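Alginate lyase, family PL7 (Zobellia galactanivorans, PDB 3ZPY) probably cleaves alginate by beta-elimination, this chain being the catalytic PL7 domain of a longer marine bacterial enzyme. Local coordinates at residues F121-G126 and Y216-N221. Numbering follows the deposited sequence.
Sequences FGQIHG and YFKVGN
The carbonyl oxygen of Tyr216 accepts the N-H of His125 at 2.8 Å, a bond nearly straight at 169°, and draws a second, weaker approach from CA of Ile124. It is one of four backbone bonds that zip 122-125 to 216-219 in the larger sheet of the PL7 beta-jelly roll, a worked example of how antiparallel pairing sorts side chains, polar on the Gln123/His125 face and apolar on the Ile124/Phe217 face. Gln123 and Lys218 form one hydrogen-bonded pair, His125 and Tyr216 the other; these are the QIH and YFKVGN motifs that, as in PL7 relatives, probably line the substrate cleft.

There the Tyr216 ring, with CG set between the backbone N and carbonyl carbon (chi1 55°), lies alongside His125 across the strands, the two rings oblique at 49°, and CB of His125 sits above one ring face, 4.0 Å from the centroid, as a CH-pi contact. Tyr216 OH reaches CD2 of His125 at 3.3 Å, while His125 ND1 is hydrogen-bonded to OD1 of Asp138. Replacing Tyr216 by alanine removes the ring, and is likely to leave one side of His125 uncovered and Arg80 without its cation-pi partner. Lys218 runs alongside Gln123 before its NZ forms a salt bridge with Glu78.

The other face meets the second sheet through Met99 and Val245 against Phe217. Here Ile124 CG1 touches Phe217 CE1 at 3.6 Å, and the backbone O of Gln123 lies at the phenylalanine ring's edge, in its plane.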
# COMPACT_ATOMS: atom_id res chain seq x y z
N PHE A 121 4.17 0.38 0.33
CA PHE A 121 3.58 0.30 1.69
C PHE A 121 2.63 1.51 1.96
O PHE A 121 2.19 1.68 3.11
CB PHE A 121 4.66 0.12 2.76
CG PHE A 121 5.73 1.20 2.78
CD1 PHE A 121 5.56 2.39 3.49
CD2 PHE A 121 6.99 1.00 2.19
CE1 PHE A 121 6.55 3.35 3.55
CE2 PHE A 121 7.95 1.96 2.20
CZ PHE A 121 7.75 3.17 2.90
N GLY A 122 2.39 2.41 0.97
CA GLY A 122 1.30 3.37 1.14
C GLY A 122 1.10 4.03 -0.22
O GLY A 122 2.03 4.11 -1.03
N GLN A 123 -0.14 4.46 -0.45
CA GLN A 123 -0.52 5.03 -1.74
C GLN A 123 -1.59 6.09 -1.61
O GLN A 123 -2.37 6.05 -0.67
CB GLN A 123 -1.14 4.01 -2.71
CG GLN A 123 -0.44 2.70 -3.01
CD GLN A 123 -1.49 1.78 -3.67
OE1 GLN A 123 -1.74 0.68 -3.16
NE2 GLN A 123 -2.14 2.24 -4.68
N ILE A 124 -1.63 6.98 -2.65
CA ILE A 124 -2.85 7.63 -3.01
C ILE A 124 -3.27 7.10 -4.39
O ILE A 124 -2.46 7.09 -5.34
CB ILE A 124 -2.69 9.19 -3.12
CG1 ILE A 124 -2.24 9.74 -1.76
CG2 ILE A 124 -4.01 9.88 -3.59
CD1 ILE A 124 -1.64 11.14 -1.83
N HIS A 125 -4.53 6.67 -4.49
CA HIS A 125 -5.08 6.23 -5.76
C HIS A 125 -6.10 7.21 -6.25
O HIS A 125 -6.97 7.65 -5.48
CB HIS A 125 -5.61 4.78 -5.62
CG HIS A 125 -5.91 4.16 -6.96
ND1 HIS A 125 -4.95 3.58 -7.76
CD2 HIS A 125 -7.06 4.12 -7.68
CE1 HIS A 125 -5.51 3.15 -8.89
NE2 HIS A 125 -6.80 3.48 -8.86
N GLY A 126 -6.08 7.48 -7.58
CA GLY A 126 -7.04 8.40 -8.15
C GLY A 126 -7.95 7.73 -9.17
O GLY A 126 -8.01 6.50 -9.23
N TYR A 216 -8.24 8.45 -3.05
CA TYR A 216 -8.36 7.79 -1.74
C TYR A 216 -7.01 7.18 -1.33
O TYR A 216 -6.13 6.96 -2.18
CB TYR A 216 -9.39 6.67 -1.74
CG TYR A 216 -9.23 5.59 -2.77
CD1 TYR A 216 -9.72 5.73 -4.06
CD2 TYR A 216 -8.56 4.40 -2.44
CE1 TYR A 216 -9.63 4.68 -5.03
CE2 TYR A 216 -8.45 3.38 -3.38
CZ TYR A 216 -8.94 3.52 -4.64
OH TYR A 216 -8.86 2.44 -5.54
N PHE A 217 -6.83 7.02 -0.01
CA PHE A 217 -5.62 6.41 0.46
C PHE A 217 -5.72 4.86 0.43
O PHE A 217 -6.81 4.30 0.60
CB PHE A 217 -5.38 6.82 1.92
CG PHE A 217 -4.95 8.25 2.04
CD1 PHE A 217 -3.73 8.66 1.52
CD2 PHE A 217 -5.75 9.16 2.70
CE1 PHE A 217 -3.31 9.99 1.69
CE2 PHE A 217 -5.35 10.50 2.88
CZ PHE A 217 -4.11 10.88 2.40
N LYS A 218 -4.54 4.25 0.30
CA LYS A 218 -4.40 2.77 0.55
C LYS A 218 -3.17 2.59 1.37
O LYS A 218 -2.19 3.36 1.24
CB LYS A 218 -4.37 1.90 -0.69
CG LYS A 218 -5.45 2.16 -1.70
CD LYS A 218 -5.52 1.01 -2.73
CE LYS A 218 -6.25 -0.16 -2.18
NZ LYS A 218 -6.04 -1.46 -2.80
N VAL A 219 -3.15 1.50 2.16
CA VAL A 219 -1.94 1.28 2.97
C VAL A 219 -1.87 -0.21 3.29
O VAL A 219 -2.89 -0.86 3.55
CB VAL A 219 -1.94 2.14 4.28
CG1 VAL A 219 -3.08 1.74 5.24
CG2 VAL A 219 -0.63 2.11 5.02
N GLY A 220 -0.65 -0.74 3.31
CA GLY A 220 -0.56 -2.20 3.44
C GLY A 220 0.72 -2.66 2.71
O GLY A 220 1.81 -2.02 2.78
N ASN A 221 0.51 -3.74 1.92
CA ASN A 221 1.60 -4.35 1.16
C ASN A 221 1.13 -4.66 -0.26
O ASN A 221 0.46 -5.67 -0.49
CB ASN A 221 2.07 -5.64 1.86
CG ASN A 221 3.27 -6.24 1.26
OD1 ASN A 221 3.77 -5.74 0.21
ND2 ASN A 221 3.75 -7.32 1.85